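Local coordinates for structural PPIase-like protein L605 (Mimivirus, PDB 2OSE), which is a homotrimeric viral cyclophilin-type protein that may catalyse cis-trans isomerisation of peptidyl-prolyl bonds and bind cyclosporin A, at residues 3-8 with 111-116; 17-22 with 49-54; 33-38 with 42-47; 88-93 with 178-183; 150-153 with 157-160. All coordinates share one frame; numbering follows the deposited sequence.

From the N terminus, three contacts open in turn. Contact 1 starts at residues 3-8, contact 2 on strand 16-23 and contact 3 on strand 26-35. Contact 3 closes first, on helix 41-52, and contact 2 closes at the end of the same helix, so both lie within the long excursion that contact 1 ends at 111-116. Contact 4 opens at 88-93, before that closure, so contacts 1 and 4 cross. Contact 5 is a short excursion inside contact 4, which closes on helix 177-186. Contacts 2 and 3 join helix 41-52 to the sheet, contact 4 joins helix 177-186 to it, and contacts 1 and 5 pair loops on opposite sides of the chain's centre.

Contact 1. Residues 3-8 with 111-116; sequences YSLEDL and PIPPVF
L5 and I112 mark the closest backbone approach, with CA atoms 7.9 Å apart, and neither segment is a regular helix or strand. Residues 3-8 fold back on themselves at this point: D7 N donates to S4 O at 3.1 Å, which makes S4 to D7 a beta turn with L5 and E6 at its corners. S4 adds a side-chain closure, since its OG accepts from E6 N at 3.2 Å. Nothing polar links the two segments, and the 108 Å² they bury between them depends mainly on one side chain.

That side chain is L5. Its CG lies anti to the carbonyl carbon (chi1 -70°), which sends the two methyl groups out from the corner of the turn to the facing loop. CD1 does most of the touching: it rests 3.6 Å from P111 O and reaches the CD corner of the P113 ring, 4.1 Å from P113 CD. The other branch is farther off, L5 CD2 lying 4.4 Å from I112 CG2. These are van der Waals contacts, and the leucine thus spans three consecutive residues of the proline-rich run.

I112 also packs on A42 and N46 of helix 41-52, while L5 and L8 both touch Y107. The N-terminal segment is therefore laid against the loop that covers the start of this helix. Beyond the contact, P114 is the centre of an inverse gamma turn. The whole is typical of loop-on-loop packing, in which a beta turn braced by an ST turn offers one apolar corner residue to a proline-rich loop.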
# COMPACT_ATOMS: atom_id res chain seq x y z
N TYR A 3 -1.03 -17.01 -29.14
CA TYR A 3 -0.21 -16.61 -30.28
C TYR A 3 1.25 -17.02 -30.06
O TYR A 3 1.65 -17.37 -28.95
CB TYR A 3 -0.38 -15.10 -30.56
CG TYR A 3 -1.79 -14.74 -31.03
CD1 TYR A 3 -2.15 -14.90 -32.37
CD2 TYR A 3 -2.76 -14.28 -30.12
CE1 TYR A 3 -3.44 -14.59 -32.82
CE2 TYR A 3 -4.07 -13.97 -30.56
CZ TYR A 3 -4.39 -14.13 -31.92
OH TYR A 3 -5.65 -13.83 -32.40
N SER A 4 2.04 -17.02 -31.13
CA SER A 4 3.46 -17.35 -31.00
C SER A 4 4.31 -16.12 -31.29
O SER A 4 4.03 -15.37 -32.23
CB SER A 4 3.84 -18.52 -31.95
OG SER A 4 5.25 -18.73 -31.97
N LEU A 5 5.34 -15.94 -30.47
CA LEU A 5 6.30 -14.84 -30.64
C LEU A 5 7.14 -14.99 -31.91
O LEU A 5 7.67 -14.01 -32.45
CB LEU A 5 7.21 -14.74 -29.41
CG LEU A 5 6.55 -14.24 -28.13
CD1 LEU A 5 7.35 -14.63 -26.88
CD2 LEU A 5 6.36 -12.74 -28.20
N GLU A 6 7.24 -16.23 -32.36
CA GLU A 6 7.97 -16.59 -33.59
C GLU A 6 7.11 -16.28 -34.83
O GLU A 6 7.64 -15.99 -35.91
CB GLU A 6 8.37 -18.08 -33.53
CG GLU A 6 9.48 -18.44 -32.51
CD GLU A 6 9.08 -18.27 -31.01
OE1 GLU A 6 8.15 -18.97 -30.52
OE2 GLU A 6 9.74 -17.45 -30.33
N ASP A 7 5.79 -16.32 -34.65
CA ASP A 7 4.83 -16.14 -35.73
C ASP A 7 3.69 -15.17 -35.33
O ASP A 7 2.54 -15.58 -35.10
CB ASP A 7 4.28 -17.51 -36.17
CG ASP A 7 3.53 -17.46 -37.51
OD1 ASP A 7 3.90 -16.63 -38.39
OD2 ASP A 7 2.57 -18.26 -37.67
N LEU A 8 4.02 -13.89 -35.26
CA LEU A 8 3.13 -12.87 -34.69
C LEU A 8 1.89 -12.61 -35.54
O LEU A 8 2.01 -12.52 -36.77
CB LEU A 8 3.88 -11.54 -34.55
CG LEU A 8 4.91 -11.33 -33.45
CD1 LEU A 8 5.37 -9.90 -33.57
CD2 LEU A 8 4.29 -11.61 -32.09
N PRO A 111 6.91 -14.32 -21.29
CA PRO A 111 7.44 -12.97 -21.29
C PRO A 111 7.65 -12.46 -22.71
O PRO A 111 7.99 -13.25 -23.61
CB PRO A 111 8.82 -13.12 -20.63
CG PRO A 111 8.74 -14.36 -19.81
CD PRO A 111 7.71 -15.25 -20.45
N ILE A 112 7.47 -11.16 -22.91
CA ILE A 112 7.75 -10.55 -24.22
C ILE A 112 9.11 -9.88 -24.21
O ILE A 112 9.34 -8.96 -23.45
CB ILE A 112 6.66 -9.48 -24.64
CG1 ILE A 112 5.27 -10.10 -24.57
CG2 ILE A 112 6.96 -8.92 -26.04
CD1 ILE A 112 4.13 -9.08 -24.47
N PRO A 113 10.03 -10.35 -25.09
CA PRO A 113 11.37 -9.77 -25.20
C PRO A 113 11.38 -8.36 -25.72
O PRO A 113 10.46 -7.98 -26.45
CB PRO A 113 12.08 -10.70 -26.20
CG PRO A 113 11.34 -11.97 -26.10
CD PRO A 113 9.90 -11.52 -25.98
N PRO A 114 12.42 -7.58 -25.38
CA PRO A 114 12.50 -6.22 -25.85
C PRO A 114 12.98 -6.15 -27.30
O PRO A 114 13.99 -5.53 -27.60
CB PRO A 114 13.49 -5.55 -24.87
CG PRO A 114 14.28 -6.68 -24.23
CD PRO A 114 13.60 -7.97 -24.56
N VAL A 115 12.23 -6.79 -28.20
CA VAL A 115 12.55 -6.69 -29.62
C VAL A 115 11.72 -5.58 -30.24
O VAL A 115 10.57 -5.81 -30.59
CB VAL A 115 12.29 -8.01 -30.39
CG1 VAL A 115 12.78 -7.87 -31.84
CG2 VAL A 115 12.98 -9.18 -29.73
N PHE A 116 12.31 -4.40 -30.36
CA PHE A 116 11.59 -3.21 -30.83
C PHE A 116 11.64 -3.06 -32.33
O PHE A 116 12.50 -3.65 -33.02
CB PHE A 116 12.09 -1.93 -30.15
CG PHE A 116 12.00 -1.95 -28.65
CD1 PHE A 116 10.99 -2.67 -28.01
CD2 PHE A 116 12.92 -1.26 -27.88
CE1 PHE A 116 10.90 -2.70 -26.62
CE2 PHE A 116 12.84 -1.29 -26.49
CZ PHE A 116 11.82 -2.01 -25.86

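Contact 2. Residues 17-22 with 49-54; sequences VYMDIV and QLTNGK
No ring or amide takes part where V17 and M19 of strand 16-23 meet T51 of helix 41-52; the flat groups are neighbours of the touch. The F47 ring, one turn earlier in the helix, packs on both V17 and M19, and the ring of Y18, whose CA-CB bond leads off the other side of the strand, meets Y206 edge-to-face.

The backbones come nearest at V17 and T51, with CA atoms 7.2 Å apart. Here T51 CG2 lies against the CB-CG1 bond of V17, 3.7 Å from V17 CB and 3.6 Å from V17 CG1, and the two short side chains cross obliquely. V17 CG1 stands anti to its carbonyl carbon (chi1 -60°), which places this methyl, and not CG2, against the threonine. M19 arrives from further along the strand. Its extended chain carries CE across T51 at about a right angle, ending 4.1 Å from T51 OG1, a contact of packing distance only.

Helical structure stops just after this point. G53 N still donates to Q49 O at 3.1 Å, but G53 itself has positive phi (69°) and turns the chain away from the strand. All three touching residues are buried, and M19 also packs on I200 and C203 of strand 198-205. This is helix-on-sheet packing at one end of the cyclophilin beta barrel, where helix 41-52 covers the barrel's apolar interior.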
# COMPACT_ATOMS: atom_id res chain seq x y z
N VAL A 17 -7.98 0.98 -30.97
CA VAL A 17 -8.75 0.25 -29.96
C VAL A 17 -9.45 1.24 -29.06
O VAL A 17 -9.10 2.42 -29.02
CB VAL A 17 -7.87 -0.67 -29.10
CG1 VAL A 17 -7.14 -1.74 -29.96
CG2 VAL A 17 -6.88 0.18 -28.27
N TYR A 18 -10.44 0.74 -28.31
CA TYR A 18 -11.15 1.54 -27.31
C TYR A 18 -11.20 0.85 -25.95
O TYR A 18 -11.12 -0.38 -25.85
CB TYR A 18 -12.58 1.86 -27.79
CG TYR A 18 -13.37 0.60 -28.17
CD1 TYR A 18 -14.14 -0.06 -27.22
CD2 TYR A 18 -13.32 0.07 -29.48
CE1 TYR A 18 -14.86 -1.25 -27.56
CE2 TYR A 18 -14.01 -1.12 -29.81
CZ TYR A 18 -14.78 -1.76 -28.83
OH TYR A 18 -15.47 -2.93 -29.16
N MET A 19 -11.35 1.67 -24.91
CA MET A 19 -11.53 1.22 -23.53
C MET A 19 -12.46 2.20 -22.82
O MET A 19 -12.10 3.39 -22.63
CB MET A 19 -10.20 1.30 -22.77
CG MET A 19 -9.31 0.16 -22.88
SD MET A 19 -7.69 0.57 -22.13
CE MET A 19 -6.93 -0.96 -22.65
N ASP A 20 -13.60 1.69 -22.35
CA ASP A 20 -14.40 2.42 -21.33
C ASP A 20 -13.65 2.48 -20.01
O ASP A 20 -12.97 1.51 -19.63
CB ASP A 20 -15.73 1.71 -21.07
CG ASP A 20 -16.76 2.03 -22.08
OD1 ASP A 20 -16.69 3.10 -22.73
OD2 ASP A 20 -17.66 1.18 -22.24
N ILE A 21 -13.75 3.62 -19.31
CA ILE A 21 -13.18 3.78 -17.96
C ILE A 21 -14.36 3.82 -17.00
O ILE A 21 -15.35 4.52 -17.25
CB ILE A 21 -12.32 5.08 -17.81
CG1 ILE A 21 -11.27 5.16 -18.96
CG2 ILE A 21 -11.61 5.16 -16.42
CD1 ILE A 21 -10.10 4.19 -18.78
N VAL A 22 -14.29 2.99 -15.96
CA VAL A 22 -15.43 2.78 -15.04
C VAL A 22 -14.99 3.27 -13.66
O VAL A 22 -13.84 3.12 -13.26
CB VAL A 22 -15.86 1.27 -15.02
CG1 VAL A 22 -16.88 0.95 -13.88
CG2 VAL A 22 -16.41 0.85 -16.38
N GLN A 49 -4.51 -7.84 -28.76
CA GLN A 49 -5.28 -9.08 -28.57
C GLN A 49 -5.92 -9.17 -27.21
O GLN A 49 -6.93 -9.84 -27.04
CB GLN A 49 -4.45 -10.34 -28.85
CG GLN A 49 -3.86 -10.38 -30.24
CD GLN A 49 -4.88 -10.16 -31.35
OE1 GLN A 49 -6.05 -10.55 -31.24
NE2 GLN A 49 -4.44 -9.54 -32.44
N LEU A 50 -5.34 -8.49 -26.22
CA LEU A 50 -5.95 -8.46 -24.88
C LEU A 50 -7.15 -7.53 -24.87
O LEU A 50 -8.07 -7.68 -24.08
CB LEU A 50 -4.93 -7.98 -23.86
CG LEU A 50 -3.92 -9.07 -23.45
CD1 LEU A 50 -2.98 -8.48 -22.44
CD2 LEU A 50 -4.66 -10.26 -22.85
N THR A 51 -7.11 -6.55 -25.76
CA THR A 51 -8.21 -5.65 -25.93
C THR A 51 -9.38 -6.40 -26.58
O THR A 51 -10.52 -6.25 -26.17
CB THR A 51 -7.69 -4.50 -26.77
OG1 THR A 51 -7.26 -3.46 -25.88
CG2 THR A 51 -8.68 -4.04 -27.73
N ASN A 52 -9.07 -7.25 -27.56
CA ASN A 52 -10.09 -8.14 -28.13
C ASN A 52 -10.68 -9.20 -27.21
O ASN A 52 -11.86 -9.56 -27.37
CB ASN A 52 -9.62 -8.77 -29.44
CG ASN A 52 -10.39 -8.22 -30.62
OD1 ASN A 52 -10.36 -7.01 -30.88
ND2 ASN A 52 -11.15 -9.08 -31.29
N GLY A 53 -9.89 -9.68 -26.25
CA GLY A 53 -10.39 -10.55 -25.18
C GLY A 53 -10.84 -11.96 -25.54
O GLY A 53 -11.58 -12.58 -24.77
N LYS A 54 -10.39 -12.48 -26.69
CA LYS A 54 -10.84 -13.79 -27.24
C LYS A 54 -9.86 -14.92 -26.93
O LYS A 54 -10.22 -16.11 -26.96
CB LYS A 54 -11.06 -13.71 -28.77
CG LYS A 54 -11.84 -12.47 -29.26
CD LYS A 54 -13.35 -12.65 -29.24
CE LYS A 54 -13.88 -12.75 -30.65
NZ LYS A 54 -15.23 -12.11 -30.81

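Contact 3. Residues 33-38 with 42-47; sequences IKLFRD and AGVENF
R37 and V44 bring the backbones to 5.5 Å between CA atoms, while the axes of strand 33-35 and helix 42-47 run roughly antiparallel (145° between their N-to-C directions), with a closest approach of 10.5 Å, as the chain reverses between them.

The apolar part is built from alternate strand residues facing the helix. L35 reaches it with two of its atoms: CB lies 4.0 Å from V44 CG1, and CD2 comes within 3.6 Å of F47 CD2, the leucine crossing the phenylalanine at about a right angle. I33 CD1 approaches the far end of the same ring, but less closely. V44 forks over the bend after the strand. Its CG1 sits 3.8 Å from R37 CA, and its CG2 packs against F36 O at 3.6 Å.

The polar part lies to one side. With CG anti to the backbone N (chi1 -166°) and the chain extended to NE, R37 reaches across to E45, whose own chain bends back at chi2. R37 NE donates to E45 OE2 at 2.7 Å in a nearly straight bond (164°). The acceptor lies in the guanidinium plane and is met on its anti side, somewhat out of the carboxylate plane; the two planes are far from coplanar, and a single N-H to oxygen bond is made, not a paired one.

Both partners have further holds, R37 NH2 on P9 O and E45 OE1 on S11 OG. The chemistry therefore implies an apolar strand-helix interface with a charge pair at its margin, where neighbouring polar groups restrain both ions and probably help to keep the buried carboxylate ionised.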
# COMPACT_ATOMS: atom_id res chain seq x y z
N ILE A 33 -7.53 4.69 -28.72
CA ILE A 33 -6.07 4.66 -28.75
C ILE A 33 -5.59 4.14 -30.09
O ILE A 33 -6.07 3.09 -30.55
CB ILE A 33 -5.52 3.74 -27.61
CG1 ILE A 33 -5.85 4.32 -26.22
CG2 ILE A 33 -3.98 3.54 -27.71
CD1 ILE A 33 -5.77 3.28 -25.10
N LYS A 34 -4.68 4.87 -30.73
CA LYS A 34 -4.02 4.40 -31.93
C LYS A 34 -2.62 3.86 -31.59
O LYS A 34 -1.84 4.56 -30.99
CB LYS A 34 -3.86 5.57 -32.91
CG LYS A 34 -3.25 5.16 -34.25
CD LYS A 34 -3.23 6.37 -35.23
CE LYS A 34 -1.95 7.15 -35.29
NZ LYS A 34 -1.74 7.75 -36.67
N LEU A 35 -2.33 2.64 -32.02
CA LEU A 35 -1.06 1.99 -31.70
C LEU A 35 -0.08 2.08 -32.86
O LEU A 35 -0.48 2.28 -34.03
CB LEU A 35 -1.28 0.53 -31.28
CG LEU A 35 -2.06 0.53 -29.95
CD1 LEU A 35 -3.47 0.00 -30.19
CD2 LEU A 35 -1.39 -0.27 -28.92
N PHE A 36 1.20 1.97 -32.54
CA PHE A 36 2.27 2.11 -33.53
C PHE A 36 2.95 0.75 -33.56
O PHE A 36 3.86 0.51 -32.79
CB PHE A 36 3.28 3.20 -33.16
CG PHE A 36 2.67 4.51 -32.62
CD1 PHE A 36 1.61 5.16 -33.28
CD2 PHE A 36 3.20 5.10 -31.49
CE1 PHE A 36 1.10 6.35 -32.78
CE2 PHE A 36 2.70 6.28 -30.99
CZ PHE A 36 1.64 6.91 -31.63
N ARG A 37 2.46 -0.16 -34.39
CA ARG A 37 2.97 -1.53 -34.39
C ARG A 37 4.47 -1.53 -34.68
O ARG A 37 5.17 -2.37 -34.12
CB ARG A 37 2.22 -2.42 -35.38
CG ARG A 37 2.47 -3.92 -35.20
CD ARG A 37 1.96 -4.71 -36.42
NE ARG A 37 1.97 -6.15 -36.17
CZ ARG A 37 2.94 -6.98 -36.56
NH1 ARG A 37 3.98 -6.50 -37.22
NH2 ARG A 37 2.88 -8.28 -36.28
N ASP A 38 4.95 -0.56 -35.48
CA ASP A 38 6.41 -0.39 -35.79
C ASP A 38 7.29 0.05 -34.61
O ASP A 38 8.52 0.14 -34.73
CB ASP A 38 6.70 0.52 -37.02
CG ASP A 38 6.25 1.99 -36.86
OD1 ASP A 38 6.32 2.61 -35.77
OD2 ASP A 38 5.86 2.57 -37.90
N ALA A 42 5.69 -7.21 -31.00
CA ALA A 42 5.13 -8.21 -30.08
C ALA A 42 4.34 -7.57 -28.92
O ALA A 42 3.39 -8.14 -28.44
CB ALA A 42 6.26 -9.12 -29.50
N GLY A 43 4.78 -6.41 -28.46
CA GLY A 43 4.12 -5.71 -27.35
C GLY A 43 2.80 -5.07 -27.77
O GLY A 43 1.84 -5.08 -27.01
N VAL A 44 2.79 -4.51 -28.97
CA VAL A 44 1.56 -4.01 -29.63
C VAL A 44 0.53 -5.11 -29.88
O VAL A 44 -0.66 -4.96 -29.55
CB VAL A 44 1.91 -3.24 -30.93
CG1 VAL A 44 0.64 -2.94 -31.78
CG2 VAL A 44 2.62 -1.97 -30.56
N GLU A 45 0.97 -6.24 -30.45
CA GLU A 45 0.04 -7.35 -30.67
C GLU A 45 -0.54 -7.91 -29.39
O GLU A 45 -1.73 -8.21 -29.33
CB GLU A 45 0.65 -8.46 -31.58
CG GLU A 45 0.91 -8.01 -33.01
CD GLU A 45 -0.35 -7.58 -33.81
OE1 GLU A 45 -1.48 -8.06 -33.55
OE2 GLU A 45 -0.18 -6.76 -34.74
N ASN A 46 0.27 -8.02 -28.34
CA ASN A 46 -0.25 -8.46 -27.06
C ASN A 46 -1.30 -7.47 -26.54
O ASN A 46 -2.36 -7.87 -26.11
CB ASN A 46 0.88 -8.61 -26.03
CG ASN A 46 0.41 -9.16 -24.69
OD1 ASN A 46 -0.28 -10.19 -24.62
ND2 ASN A 46 0.79 -8.47 -23.60
N PHE A 47 -1.00 -6.18 -26.61
CA PHE A 47 -1.97 -5.16 -26.19
C PHE A 47 -3.27 -5.28 -26.97
O PHE A 47 -4.35 -5.39 -26.38
CB PHE A 47 -1.40 -3.74 -26.32
CG PHE A 47 -2.29 -2.68 -25.71
CD1 PHE A 47 -2.13 -2.31 -24.36
CD2 PHE A 47 -3.28 -2.04 -26.47
CE1 PHE A 47 -2.96 -1.35 -23.77
CE2 PHE A 47 -4.12 -1.07 -25.88
CZ PHE A 47 -3.95 -0.71 -24.54

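Contact 4. Residues 88-93 with 178-183; sequences NYIVSG and DVLDKI
Helix 177-186 is one of the two helices that cover the ends of the cyclophilin beta barrel, and here its L180 and I183 pack against I90 of strand 89-92. The backbones stay well apart, the nearest CA atoms being those of I90 and I183 at 8.8 Å, so side chains span the whole distance.

I90 meets the helix with both branches. Its CG2, anti to the carbonyl carbon, lies 3.8 Å from I183 CG2. Its CG1 stands between the backbone N and the carbonyl carbon (chi1 57°) and carries CD1 to 4.1 Å from I183 CD1, the two isoleucines crossing at about a right angle. The same I90 CD1 also reaches the neighbouring position on the helix face, at 4.2 Å from L180 CD2.

All three residues are buried. L180 continues onto I149 of strand 147-150 and I183 onto F198, which continues the apolar layer. The strand's other face looks to the trimer: Y89 packs on A191 of a second subunit. Just before I90, N88 and Y89 both face L85 in a classic beta bulge. This is helix-on-sheet packing, consistent with a helix covering one end of the cyclophilin barrel.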
# COMPACT_ATOMS: atom_id res chain seq x y z
N ASN A 88 0.77 12.94 -13.72
CA ASN A 88 1.78 12.07 -14.30
C ASN A 88 1.20 10.96 -15.15
O ASN A 88 1.24 11.06 -16.39
CB ASN A 88 2.76 11.51 -13.25
CG ASN A 88 3.67 12.55 -12.72
OD1 ASN A 88 4.83 12.70 -13.17
ND2 ASN A 88 3.16 13.34 -11.77
N TYR A 89 0.65 9.93 -14.52
CA TYR A 89 0.24 8.70 -15.24
C TYR A 89 -0.78 7.87 -14.52
O TYR A 89 -1.01 8.04 -13.31
CB TYR A 89 1.45 7.80 -15.58
CG TYR A 89 2.37 7.50 -14.38
CD1 TYR A 89 1.97 6.61 -13.39
CD2 TYR A 89 3.64 8.09 -14.28
CE1 TYR A 89 2.82 6.32 -12.27
CE2 TYR A 89 4.49 7.82 -13.16
CZ TYR A 89 4.05 6.95 -12.18
OH TYR A 89 4.86 6.68 -11.10
N ILE A 90 -1.38 6.93 -15.26
CA ILE A 90 -2.16 5.86 -14.66
C ILE A 90 -1.60 4.55 -15.26
O ILE A 90 -1.08 4.57 -16.37
CB ILE A 90 -3.67 5.98 -14.96
CG1 ILE A 90 -3.93 6.03 -16.48
CG2 ILE A 90 -4.28 7.21 -14.24
CD1 ILE A 90 -5.40 6.09 -16.81
N VAL A 91 -1.74 3.44 -14.54
CA VAL A 91 -1.14 2.15 -14.95
C VAL A 91 -2.14 1.05 -14.71
O VAL A 91 -2.85 1.06 -13.70
CB VAL A 91 0.21 1.88 -14.20
CG1 VAL A 91 0.79 0.54 -14.62
CG2 VAL A 91 1.20 2.96 -14.52
N SER A 92 -2.24 0.10 -15.65
CA SER A 92 -3.13 -1.03 -15.50
C SER A 92 -2.53 -2.28 -16.15
O SER A 92 -1.40 -2.24 -16.59
CB SER A 92 -4.52 -0.71 -16.10
OG SER A 92 -5.47 -1.68 -15.70
N GLY A 93 -3.27 -3.39 -16.17
CA GLY A 93 -2.83 -4.57 -16.91
C GLY A 93 -2.77 -5.90 -16.19
O GLY A 93 -2.32 -6.89 -16.78
N ASP A 178 -10.09 14.23 -22.54
CA ASP A 178 -10.97 14.79 -21.49
C ASP A 178 -11.33 13.81 -20.39
O ASP A 178 -11.71 14.23 -19.29
CB ASP A 178 -12.26 15.44 -22.06
CG ASP A 178 -12.90 14.65 -23.24
OD1 ASP A 178 -12.39 13.59 -23.63
OD2 ASP A 178 -13.91 15.14 -23.80
N VAL A 179 -11.24 12.52 -20.69
CA VAL A 179 -11.50 11.46 -19.69
C VAL A 179 -10.27 11.35 -18.79
O VAL A 179 -10.38 11.25 -17.55
CB VAL A 179 -11.82 10.11 -20.39
CG1 VAL A 179 -12.09 9.00 -19.35
CG2 VAL A 179 -13.01 10.31 -21.29
N LEU A 180 -9.10 11.42 -19.39
CA LEU A 180 -7.85 11.55 -18.64
C LEU A 180 -7.86 12.76 -17.69
O LEU A 180 -7.40 12.65 -16.58
CB LEU A 180 -6.62 11.62 -19.55
CG LEU A 180 -6.36 10.39 -20.45
CD1 LEU A 180 -5.04 10.58 -21.20
CD2 LEU A 180 -6.35 9.05 -19.69
N ASP A 181 -8.35 13.90 -18.16
CA ASP A 181 -8.52 15.07 -17.29
C ASP A 181 -9.42 14.81 -16.06
O ASP A 181 -9.10 15.24 -14.98
CB ASP A 181 -9.08 16.26 -18.08
CG ASP A 181 -8.15 16.74 -19.18
OD1 ASP A 181 -6.91 16.60 -19.08
OD2 ASP A 181 -8.68 17.25 -20.19
N LYS A 182 -10.55 14.15 -16.26
CA LYS A 182 -11.47 13.79 -15.18
C LYS A 182 -10.76 12.91 -14.12
O LYS A 182 -10.86 13.17 -12.92
CB LYS A 182 -12.69 13.06 -15.74
CG LYS A 182 -13.69 13.97 -16.49
CD LYS A 182 -14.91 13.18 -16.98
CE LYS A 182 -15.87 14.15 -17.70
NZ LYS A 182 -17.13 13.42 -18.13
N ILE A 183 -10.07 11.87 -14.60
CA ILE A 183 -9.25 11.00 -13.74
C ILE A 183 -8.25 11.82 -12.92
O ILE A 183 -8.21 11.72 -11.68
CB ILE A 183 -8.52 9.88 -14.56
CG1 ILE A 183 -9.55 8.90 -15.15
CG2 ILE A 183 -7.53 9.14 -13.66
CD1 ILE A 183 -8.99 8.01 -16.31

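Contact 5. Residues 150-153 with 157-160; sequences TLDD and SNVL
T150, D152 and D153 meet N158 and L160 in a loop-internal contact of the cyclophilin barrel, within the connection from strand 147-150 to strand 168-175. The two segments are separated by three residues and bury 175 Å² between them, with D153 and L160 closest in CA distance (7.8 Å).

L160 fills the inside. Both of its methyls touch T150 CG2, L160 CD1 at 4.0 Å and L160 CD2 at 4.1 Å, the two side chains meeting at a slant; T150 OG1 is engaged by S125 O and L128 N, and D153 OD1 by K126 N.

The polar link comes from N158. Its OD1 accepts from R155 N, and weakly from L160 N at 3.3 Å, in the manner of an Asx turn, while its ND2 serves D153 O. With both ends of the amide engaged, its flip is fixed. The D152 carboxylate, its plane turned 71° from this amide, is paired with R155. N158 CG sits between its backbone N and carbonyl carbon (chi1 63°), and the amide is turned to bring ND2 to 2.9 Å from D153 O, close to its own plane and in the carbonyl plane, with an N-H...O angle of 153°.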
# COMPACT_ATOMS: atom_id res chain seq x y z
N THR A 150 0.03 8.45 -19.99
CA THR A 150 0.42 9.72 -19.37
C THR A 150 -0.77 10.67 -19.24
O THR A 150 -1.60 10.79 -20.18
CB THR A 150 1.56 10.46 -20.14
OG1 THR A 150 1.24 10.50 -21.55
CG2 THR A 150 2.90 9.76 -19.96
N LEU A 151 -0.81 11.40 -18.11
CA LEU A 151 -1.91 12.35 -17.81
C LEU A 151 -1.53 13.76 -18.19
O LEU A 151 -2.38 14.66 -18.20
CB LEU A 151 -2.32 12.31 -16.32
CG LEU A 151 -2.86 10.97 -15.81
CD1 LEU A 151 -3.03 10.99 -14.28
CD2 LEU A 151 -4.18 10.55 -16.49
N ASP A 152 -0.25 13.98 -18.49
CA ASP A 152 0.19 15.31 -18.86
C ASP A 152 1.40 15.23 -19.77
O ASP A 152 1.94 14.14 -19.98
CB ASP A 152 0.53 16.12 -17.60
CG ASP A 152 0.41 17.62 -17.82
OD1 ASP A 152 0.25 18.08 -18.98
OD2 ASP A 152 0.47 18.34 -16.82
N ASP A 153 1.80 16.39 -20.30
CA ASP A 153 3.07 16.57 -20.99
C ASP A 153 4.17 16.63 -19.90
O ASP A 153 3.88 16.91 -18.74
CB ASP A 153 3.11 17.93 -21.72
CG ASP A 153 2.05 18.05 -22.80
OD1 ASP A 153 1.70 17.04 -23.46
OD2 ASP A 153 1.58 19.20 -23.01
N SER A 157 7.14 20.68 -13.03
CA SER A 157 6.31 20.29 -11.88
C SER A 157 5.95 18.79 -11.77
O SER A 157 5.35 18.36 -10.77
CB SER A 157 5.03 21.12 -11.85
OG SER A 157 4.46 21.20 -13.15
N ASN A 158 6.29 17.99 -12.78
CA ASN A 158 6.01 16.55 -12.68
C ASN A 158 7.27 15.72 -12.84
O ASN A 158 8.36 16.28 -12.99
CB ASN A 158 4.87 16.11 -13.65
CG ASN A 158 5.22 16.31 -15.12
OD1 ASN A 158 6.35 16.05 -15.54
ND2 ASN A 158 4.24 16.77 -15.90
N VAL A 159 7.14 14.40 -12.82
CA VAL A 159 8.29 13.51 -12.91
C VAL A 159 8.29 12.59 -14.13
O VAL A 159 8.91 11.53 -14.12
CB VAL A 159 8.52 12.70 -11.60
CG1 VAL A 159 9.03 13.63 -10.49
CG2 VAL A 159 7.27 11.92 -11.16
N LEU A 160 7.60 12.99 -15.18
CA LEU A 160 7.59 12.21 -16.41
C LEU A 160 8.97 12.17 -17.07
O LEU A 160 9.32 11.16 -17.69
CB LEU A 160 6.51 12.71 -17.38
CG LEU A 160 5.05 12.57 -16.93
CD1 LEU A 160 4.11 13.09 -18.00
CD2 LEU A 160 4.71 11.12 -16.54